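Local coordinates for protein aminotransferase AspB (Helicobacter pylori 26695, PDB 3EZS) that probably transfers amino groups between substrates with the help of pyridoxal 5'-phosphate, as a class I and II aminotransferase, at residues A[150-155]-A[184-189]; A[156-161]-A[188-193]. All coordinates share one frame; numbering follows the deposited sequence.

Interaction 1. Residues A[150-155]-A[184-189]. With EDO (1,2-ethanediol), chain E.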
ATOM      1  N   LYS A 150      -4.900  -6.833  35.921  1.00 43.03           N
ATOM      2  CA  LYS A 150      -6.175  -6.474  35.287  1.00 42.94           C
ATOM      3  C   LYS A 150      -5.957  -6.129  33.802  1.00 43.25           C
ATOM      4  O   LYS A 150      -6.705  -6.593  32.935  1.00 42.98           O
ATOM      5  CB  LYS A 150      -6.861  -5.333  36.059  1.00 44.79           C
ATOM      6  CG  LYS A 150      -8.166  -4.769  35.457  1.00 46.76           C
ATOM      7  CD  LYS A 150      -9.267  -5.823  35.250  1.00 59.05           C
ATOM      8  N   GLU A 151      -4.924  -5.330  33.528  1.00 42.79           N
ATOM      9  CA  GLU A 151      -4.562  -4.960  32.166  1.00 42.06           C
ATOM     10  C   GLU A 151      -4.258  -6.180  31.308  1.00 41.22           C
ATOM     11  O   GLU A 151      -4.732  -6.259  30.172  1.00 39.89           O
ATOM     12  CB  GLU A 151      -3.370  -4.011  32.178  1.00 42.37           C
ATOM     13  CG  GLU A 151      -3.704  -2.645  32.768  1.00 42.13           C
ATOM     14  CD  GLU A 151      -2.501  -1.744  32.921  1.00 43.51           C
ATOM     15  OE1 GLU A 151      -1.360  -2.233  33.152  1.00 39.73           O
ATOM     16  OE2 GLU A 151      -2.713  -0.524  32.822  1.00 45.13           O
ATOM     17  N   LEU A 152      -3.492  -7.138  31.846  1.00 41.68           N
ATOM     18  CA  LEU A 152      -3.192  -8.377  31.106  1.00 42.04           C
ATOM     19  C   LEU A 152      -4.466  -9.130  30.682  1.00 43.14           C
ATOM     20  O   LEU A 152      -4.507  -9.724  29.601  1.00 42.98           O
ATOM     21  CB  LEU A 152      -2.255  -9.294  31.913  1.00 41.11           C
ATOM     22  CG  LEU A 152      -0.797  -8.831  31.999  1.00 43.73           C
ATOM     23  CD1 LEU A 152      -0.063  -9.481  33.142  1.00 36.86           C
ATOM     24  CD2 LEU A 152      -0.050  -9.049  30.648  1.00 32.33           C
ATOM     25  N   GLN A 153      -5.495  -9.089  31.529  1.00 43.72           N
ATOM     26  CA  GLN A 153      -6.779  -9.741  31.251  1.00 45.91           C
ATOM     27  C   GLN A 153      -7.686  -8.942  30.297  1.00 45.24           C
ATOM     28  O   GLN A 153      -8.609  -9.516  29.703  1.00 44.24           O
ATOM     29  CB  GLN A 153      -7.539  -9.980  32.557  1.00 44.97           C
ATOM     30  CG  GLN A 153      -6.845 -10.923  33.530  1.00 48.44           C
ATOM     31  CD  GLN A 153      -7.579 -11.027  34.869  1.00 49.34           C
ATOM     32  OE1 GLN A 153      -8.722 -10.577  35.005  1.00 50.08           O
ATOM     33  NE2 GLN A 153      -6.918 -11.621  35.863  1.00 49.18           N
ATOM     34  N   GLU A 154      -7.429  -7.635  30.166  1.00 42.99           N
ATOM     35  CA  GLU A 154      -8.231  -6.755  29.305  1.00 42.74           C
ATOM     36  C   GLU A 154      -7.692  -6.573  27.892  1.00 41.77           C
ATOM     37  O   GLU A 154      -8.471  -6.398  26.954  1.00 42.14           O
ATOM     38  CB  GLU A 154      -8.392  -5.378  29.946  1.00 40.13           C
ATOM     39  N   VAL A 155      -6.371  -6.642  27.738  1.00 41.11           N
ATOM     40  CA  VAL A 155      -5.719  -6.360  26.470  1.00 39.34           C
ATOM     41  C   VAL A 155      -5.976  -7.459  25.428  1.00 39.21           C
ATOM     42  O   VAL A 155      -6.131  -8.628  25.761  1.00 39.22           O
ATOM     43  CB  VAL A 155      -4.186  -6.100  26.674  1.00 39.16           C
ATOM     44  CG1 VAL A 155      -3.459  -7.398  27.007  1.00 37.38           C
ATOM     45  CG2 VAL A 155      -3.575  -5.442  25.449  1.00 41.06           C
ATOM     46  N   LEU A 184       0.009 -16.475  25.809  1.00 41.12           N
ATOM     47  CA  LEU A 184      -0.682 -17.767  25.754  1.00 42.66           C
ATOM     48  C   LEU A 184      -1.605 -17.957  26.947  1.00 41.08           C
ATOM     49  O   LEU A 184      -2.676 -18.515  26.795  1.00 42.95           O
ATOM     50  CB  LEU A 184       0.320 -18.926  25.657  1.00 43.45           C
ATOM     51  CG  LEU A 184       1.187 -18.952  24.394  1.00 44.00           C
ATOM     52  CD1 LEU A 184       2.180 -20.129  24.449  1.00 33.87           C
ATOM     53  CD2 LEU A 184       0.295 -19.002  23.135  1.00 34.37           C
ATOM     54  N   LYS A 185      -1.193 -17.473  28.121  1.00 41.03           N
ATOM     55  CA  LYS A 185      -1.998 -17.588  29.335  1.00 40.95           C
ATOM     56  C   LYS A 185      -3.276 -16.760  29.252  1.00 40.54           C
ATOM     57  O   LYS A 185      -4.354 -17.243  29.593  1.00 38.01           O
ATOM     58  CB  LYS A 185      -1.194 -17.115  30.556  1.00 42.52           C
ATOM     59  CG  LYS A 185      -1.949 -17.194  31.882  1.00 39.56           C
ATOM     60  CD  LYS A 185      -1.119 -16.627  33.014  1.00 41.08           C
ATOM     61  CE  LYS A 185      -1.821 -16.789  34.360  1.00 40.75           C
ATOM     62  NZ  LYS A 185      -1.064 -16.095  35.447  1.00 44.83           N
ATOM     63  N   HIS A 186      -3.145 -15.504  28.835  1.00 39.75           N
ATOM     64  CA  HIS A 186      -4.295 -14.610  28.770  1.00 41.09           C
ATOM     65  C   HIS A 186      -4.985 -14.594  27.406  1.00 41.77           C
ATOM     66  O   HIS A 186      -6.024 -13.964  27.246  1.00 43.19           O
ATOM     67  CB  HIS A 186      -3.872 -13.202  29.170  1.00 41.96           C
ATOM     68  CG  HIS A 186      -3.375 -13.105  30.581  1.00 42.10           C
ATOM     69  ND1 HIS A 186      -4.223 -13.013  31.663  1.00 42.48           N
ATOM     70  CD2 HIS A 186      -2.118 -13.081  31.087  1.00 42.42           C
ATOM     71  CE1 HIS A 186      -3.510 -12.941  32.773  1.00 45.07           C
ATOM     72  NE2 HIS A 186      -2.230 -12.972  32.451  1.00 38.44           N
ATOM     73  N   ASP A 187      -4.410 -15.299  26.439  1.00 41.64           N
ATOM     74  CA  ASP A 187      -4.935 -15.348  25.073  1.00 41.91           C
ATOM     75  C   ASP A 187      -5.069 -13.962  24.407  1.00 41.62           C
ATOM     76  O   ASP A 187      -6.172 -13.536  24.040  1.00 43.66           O
ATOM     77  CB  ASP A 187      -6.264 -16.131  25.017  1.00 42.89           C
ATOM     78  CG  ASP A 187      -6.636 -16.569  23.589  1.00 48.51           C
ATOM     79  OD1 ASP A 187      -5.747 -16.599  22.707  1.00 52.40           O
ATOM     80  OD2 ASP A 187      -7.816 -16.903  23.352  1.00 50.50           O
ATOM     81  N   PHE A 188      -3.951 -13.241  24.307  1.00 40.10           N
ATOM     82  CA  PHE A 188      -3.899 -11.999  23.517  1.00 39.27           C
ATOM     83  C   PHE A 188      -2.835 -12.160  22.421  1.00 38.65           C
ATOM     84  O   PHE A 188      -1.993 -13.058  22.491  1.00 37.79           O
ATOM     85  CB  PHE A 188      -3.683 -10.724  24.347  1.00 38.14           C
ATOM     86  CG  PHE A 188      -2.433 -10.711  25.161  1.00 37.17           C
ATOM     87  CD1 PHE A 188      -1.214 -10.386  24.589  1.00 39.48           C
ATOM     88  CD2 PHE A 188      -2.483 -10.972  26.534  1.00 45.15           C
ATOM     89  CE1 PHE A 188      -0.054 -10.357  25.351  1.00 34.74           C
ATOM     90  CE2 PHE A 188      -1.320 -10.942  27.317  1.00 44.37           C
ATOM     91  CZ  PHE A 188      -0.105 -10.623  26.724  1.00 41.13           C
ATOM     92  N   ILE A 189      -2.924 -11.316  21.396  1.00 39.31           N
ATOM     93  CA  ILE A 189      -1.999 -11.326  20.281  1.00 38.74           C
ATOM     94  C   ILE A 189      -0.791 -10.461  20.641  1.00 38.30           C
ATOM     95  O   ILE A 189      -0.947  -9.351  21.134  1.00 36.40           O
ATOM     96  CB  ILE A 189      -2.662 -10.815  18.974  1.00 40.92           C
ATOM     97  CG1 ILE A 189      -3.897 -11.654  18.629  1.00 41.90           C
ATOM     98  CG2 ILE A 189      -1.628 -10.780  17.813  1.00 36.82           C
ATOM     99  CD1 ILE A 189      -3.656 -13.145  18.618  1.00 41.78           C
TER
HETATM  100  C1  EDO E 378       1.548   0.006  33.468  1.00 61.98           C
HETATM  101  O1  EDO E 378       0.657  -0.938  34.095  1.00 54.45           O
HETATM  102  C2  EDO E 378       1.021   0.384  32.089  1.00 60.47           C
HETATM  103  O2  EDO E 378      -0.315   0.911  32.214  1.00 61.94           O
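Leu152, near the end of helix 149-154, and Val155, just past it, each lay an aliphatic carbon over an aromatic ring, of His186 and of Phe188, at the end of helix 173-186 and just beyond. CB of Leu152 sits 3.8 Å from the centroid of the His186 imidazole and 14° off its normal, a CH-pi contact over the face, somewhat off centre; the opposite face is lined by CG of its own neighbour, Lys185. Further in, Val155 CG1 lies over the Phe188 ring, 4.1 Å from the centroid, and Phe188 CE2 is 4.0 Å from Leu152 CD2. This inner part is buried and apolar between side chains, which suits the branched residues and the phenyl ring, with the carbonyl oxygens of Leu152 and Val155 also lying against CB of His186 and of Phe188; Leu182 of helix 173-186 touches both Leu152 and Phe188.

Toward solvent the packing thins. Gln153 contributes little more than its CG, 3.8 Å from His186 ND1, while its amide turns back to Glu149. A polar, partly exposed imidazole fits this border, and no hydrogen bond spans the two segments. On a separate side, Glu151 holds an ethanediol through both carboxylate oxygens. With Asp187 at positive phi just after the helix, the whole is a junction of helix ends leading into adjacent parallel strands, as found in the alpha/beta large domain of fold-type I aminotransferases.

Interaction 2. Residues A[156-161]-A[188-193]. With EDO (1,2-ethanediol), chain D; EDO (1,2-ethanediol), chain F.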
ATOM      1  N   ASP A 156      -6.037  -7.037  24.171  1.00 39.18           N
ATOM      2  CA  ASP A 156      -6.277  -7.908  23.018  1.00 39.45           C
ATOM      3  C   ASP A 156      -5.053  -8.067  22.115  1.00 38.40           C
ATOM      4  O   ASP A 156      -4.890  -9.083  21.450  1.00 37.71           O
ATOM      5  CB  ASP A 156      -7.410  -7.307  22.173  1.00 38.84           C
ATOM      6  CG  ASP A 156      -8.715  -7.187  22.944  1.00 40.81           C
ATOM      7  OD1 ASP A 156      -9.119  -8.191  23.560  1.00 40.38           O
ATOM      8  OD2 ASP A 156      -9.352  -6.106  22.916  1.00 42.80           O
ATOM      9  N   LEU A 157      -4.220  -7.041  22.072  1.00 38.30           N
ATOM     10  CA  LEU A 157      -3.064  -7.010  21.211  1.00 38.13           C
ATOM     11  C   LEU A 157      -2.001  -6.202  21.925  1.00 37.34           C
ATOM     12  O   LEU A 157      -2.290  -5.129  22.441  1.00 35.84           O
ATOM     13  CB  LEU A 157      -3.423  -6.352  19.870  1.00 38.04           C
ATOM     14  CG  LEU A 157      -2.280  -6.077  18.878  1.00 41.12           C
ATOM     15  CD1 LEU A 157      -1.759  -7.390  18.347  1.00 49.01           C
ATOM     16  CD2 LEU A 157      -2.715  -5.201  17.732  1.00 41.25           C
ATOM     17  N   VAL A 158      -0.788  -6.743  21.990  1.00 37.33           N
ATOM     18  CA  VAL A 158       0.347  -6.044  22.584  1.00 37.79           C
ATOM     19  C   VAL A 158       1.432  -5.908  21.511  1.00 38.48           C
ATOM     20  O   VAL A 158       1.800  -6.895  20.849  1.00 38.04           O
ATOM     21  CB  VAL A 158       0.942  -6.765  23.803  1.00 38.80           C
ATOM     22  CG1 VAL A 158       2.194  -6.001  24.307  1.00 33.20           C
ATOM     23  CG2 VAL A 158      -0.103  -6.912  24.899  1.00 35.69           C
ATOM     24  N   ILE A 159       1.912  -4.683  21.339  1.00 38.18           N
ATOM     25  CA  ILE A 159       2.973  -4.373  20.385  1.00 38.77           C
ATOM     26  C   ILE A 159       4.220  -3.969  21.142  1.00 38.65           C
ATOM     27  O   ILE A 159       4.204  -2.998  21.892  1.00 37.91           O
ATOM     28  CB  ILE A 159       2.607  -3.193  19.467  1.00 38.20           C
ATOM     29  CG1 ILE A 159       1.312  -3.465  18.701  1.00 39.77           C
ATOM     30  CG2 ILE A 159       3.740  -2.916  18.474  1.00 40.64           C
ATOM     31  CD1 ILE A 159       0.805  -2.276  17.915  1.00 39.02           C
ATOM     32  N   LEU A 160       5.287  -4.748  20.983  1.00 40.87           N
ATOM     33  CA  LEU A 160       6.585  -4.422  21.545  1.00 40.90           C
ATOM     34  C   LEU A 160       7.444  -3.924  20.384  1.00 41.76           C
ATOM     35  O   LEU A 160       7.113  -4.152  19.203  1.00 42.00           O
ATOM     36  CB  LEU A 160       7.240  -5.643  22.191  1.00 41.39           C
ATOM     37  CG  LEU A 160       6.459  -6.364  23.301  1.00 40.23           C
ATOM     38  CD1 LEU A 160       7.159  -7.684  23.645  1.00 36.87           C
ATOM     39  CD2 LEU A 160       6.264  -5.480  24.545  1.00 33.94           C
ATOM     40  N   ASN A 161       8.532  -3.239  20.727  1.00 39.29           N
ATOM     41  CA  ASN A 161       9.476  -2.732  19.744  1.00 40.19           C
ATOM     42  C   ASN A 161      10.868  -2.932  20.337  1.00 40.72           C
ATOM     43  O   ASN A 161      11.356  -2.076  21.083  1.00 40.15           O
ATOM     44  CB  ASN A 161       9.192  -1.259  19.460  1.00 41.01           C
ATOM     45  CG  ASN A 161      10.134  -0.646  18.429  1.00 41.86           C
ATOM     46  OD1 ASN A 161      10.401   0.566  18.466  1.00 38.30           O
ATOM     47  ND2 ASN A 161      10.619  -1.462  17.494  1.00 39.99           N
ATOM     48  N   PHE A 188      -3.951 -13.241  24.307  1.00 40.10           N
ATOM     49  CA  PHE A 188      -3.899 -11.999  23.517  1.00 39.27           C
ATOM     50  C   PHE A 188      -2.835 -12.160  22.421  1.00 38.65           C
ATOM     51  O   PHE A 188      -1.993 -13.058  22.491  1.00 37.79           O
ATOM     52  CB  PHE A 188      -3.683 -10.724  24.347  1.00 38.14           C
ATOM     53  CG  PHE A 188      -2.433 -10.711  25.161  1.00 37.17           C
ATOM     54  CD1 PHE A 188      -1.214 -10.386  24.589  1.00 39.48           C
ATOM     55  CD2 PHE A 188      -2.483 -10.972  26.534  1.00 45.15           C
ATOM     56  CE1 PHE A 188      -0.054 -10.357  25.351  1.00 34.74           C
ATOM     57  CE2 PHE A 188      -1.320 -10.942  27.317  1.00 44.37           C
ATOM     58  CZ  PHE A 188      -0.105 -10.623  26.724  1.00 41.13           C
ATOM     59  N   ILE A 189      -2.924 -11.316  21.396  1.00 39.31           N
ATOM     60  CA  ILE A 189      -1.999 -11.326  20.281  1.00 38.74           C
ATOM     61  C   ILE A 189      -0.791 -10.461  20.641  1.00 38.30           C
ATOM     62  O   ILE A 189      -0.947  -9.351  21.134  1.00 36.40           O
ATOM     63  CB  ILE A 189      -2.662 -10.815  18.974  1.00 40.92           C
ATOM     64  CG1 ILE A 189      -3.897 -11.654  18.629  1.00 41.90           C
ATOM     65  CG2 ILE A 189      -1.628 -10.780  17.813  1.00 36.82           C
ATOM     66  CD1 ILE A 189      -3.656 -13.145  18.618  1.00 41.78           C
ATOM     67  N   LEU A 190       0.405 -10.990  20.389  1.00 37.59           N
ATOM     68  CA  LEU A 190       1.659 -10.332  20.722  1.00 38.25           C
ATOM     69  C   LEU A 190       2.532 -10.145  19.487  1.00 39.07           C
ATOM     70  O   LEU A 190       2.849 -11.110  18.815  1.00 38.92           O
ATOM     71  CB  LEU A 190       2.430 -11.194  21.728  1.00 38.89           C
ATOM     72  CG  LEU A 190       3.794 -10.677  22.225  1.00 41.84           C
ATOM     73  CD1 LEU A 190       3.658  -9.390  23.055  1.00 37.88           C
ATOM     74  CD2 LEU A 190       4.487 -11.777  23.017  1.00 36.13           C
ATOM     75  N   ILE A 191       2.938  -8.908  19.219  1.00 39.44           N
ATOM     76  CA  ILE A 191       3.782  -8.581  18.068  1.00 40.92           C
ATOM     77  C   ILE A 191       5.051  -7.863  18.511  1.00 41.33           C
ATOM     78  O   ILE A 191       5.011  -7.058  19.428  1.00 40.84           O
ATOM     79  CB  ILE A 191       3.055  -7.571  17.121  1.00 40.95           C
ATOM     80  CG1 ILE A 191       1.811  -8.189  16.486  1.00 40.59           C
ATOM     81  CG2 ILE A 191       3.991  -7.056  16.027  1.00 41.83           C
ATOM     82  CD1 ILE A 191       0.960  -7.127  15.748  1.00 43.87           C
ATOM     83  N   ASN A 192       6.175  -8.153  17.867  1.00 42.00           N
ATOM     84  CA  ASN A 192       7.366  -7.359  18.074  1.00 40.38           C
ATOM     85  C   ASN A 192       7.751  -6.695  16.743  1.00 40.84           C
ATOM     86  O   ASN A 192       7.878  -7.360  15.711  1.00 41.55           O
ATOM     87  CB  ASN A 192       8.532  -8.176  18.628  1.00 39.90           C
ATOM     88  CG  ASN A 192       9.731  -7.299  19.043  1.00 40.69           C
ATOM     89  OD1 ASN A 192       9.576  -6.134  19.398  1.00 43.58           O
ATOM     90  ND2 ASN A 192      10.927  -7.879  19.010  1.00 42.79           N
ATOM     91  N   ASP A 193       7.856  -5.373  16.771  1.00 40.27           N
ATOM     92  CA  ASP A 193       8.357  -4.585  15.656  1.00 38.85           C
ATOM     93  C   ASP A 193       9.866  -4.791  15.735  1.00 38.86           C
ATOM     94  O   ASP A 193      10.545  -4.180  16.568  1.00 37.80           O
ATOM     95  CB  ASP A 193       7.966  -3.129  15.864  1.00 39.29           C
ATOM     96  CG  ASP A 193       8.595  -2.181  14.859  1.00 45.20           C
ATOM     97  OD1 ASP A 193       9.482  -2.583  14.087  1.00 37.82           O
ATOM     98  OD2 ASP A 193       8.195  -1.002  14.876  1.00 38.97           O
TER
HETATM   99  C1  EDO D 377      11.660  -2.287  24.961  1.00 34.50           C
HETATM  100  O1  EDO D 377      12.309  -3.221  24.083  1.00 33.43           O
HETATM  101  C2  EDO D 377      10.154  -2.460  24.831  1.00 40.72           C
HETATM  102  O2  EDO D 377       9.774  -2.515  23.469  1.00 38.17           O
HETATM  103  C1  EDO F 379      10.754   2.875  13.950  1.00 53.08           C
HETATM  104  O1  EDO F 379      11.063   2.431  12.617  1.00 56.54           O
HETATM  105  C2  EDO F 379       9.857   1.827  14.633  1.00 55.13           C
HETATM  106  O2  EDO F 379      10.543   0.833  15.390  1.00 59.28           O
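Val158 and Ile191, the residues most buried by this contact, are joined through the backbone and send their side chains to opposite faces of the sheet. Ile191 N donates to Val158 O at 2.8 Å, and Val158 N in turn donates to Ile189 O at 2.7 Å. Leu160, next in buried area, gives its N to Ile191 O in a nearly straight bond (177°) and accepts from Asp193 N. This alternation is that of parallel strands, here 18° apart in direction.

Beta-branched and leucine side chains make up most of both faces, with Asn192 joining Val158, Leu190 and Leu160 on one. Val158 has CG1 anti to the backbone N (chi1 176°), which puts CG2 against the Phe188 ring, 3.5 Å from CE1; its side chain lies alongside that of Leu190, CB against CD1, and Leu190 CD1 also meets Leu160 CD1 at 3.9 Å. On the other face, Leu157 CD1 touches both Ile189 and Ile191, 3.8 Å from Ile191 CD1 and pressed closely on Ile189 CG2.

Polar residues take over at the C-terminal ends. Asn161 ND2 reaches Asp193 O at 2.9 Å, with the acceptor in its amide plane, while Asn161 OD1 accepts from Asn165 N. Asn192 OD1 receives Ser162 N and its ND2 binds Glu194; Asp193 OD2 is hydrogen-bonded to Tyr121. Ethanediol molecules occupy this end, one bound by Asn161 N. In this family the aspartate ending such a strand commonly pairs with the cofactor's pyridine nitrogen, so a similar role for Asp193 is plausible.

The strands belong to a beta-alpha-beta unit: Trp179 of connecting helix 173-186 covers Val158, Leu160 and Leu190, whereas helix 92-102 packs on Leu157 and Ile191, with strands 110-115 and 223-228 flanking the pair.

Overall arrangement
The two contacts form one continuous seam and share Phe188, whose ring meets Val155 in interaction 1 and Val158 in interaction 2. Interaction 1, centred about 24 Å from the chain centre, joins helix ends by van der Waals packing without a hydrogen bond; most of its touching residues are buried, but it has a more polar, solvent-facing border. Interaction 2, centred about 13 Å from the chain centre, is buried almost throughout and rests on backbone hydrogen bonds between central strands. Helix 149-154 runs into strand 157-160 as helix 173-186 runs into strand 189-193, so the same two chain paths meet twice: first where the helices end, then within the sheet, where the C-terminal ends of the pair turn polar.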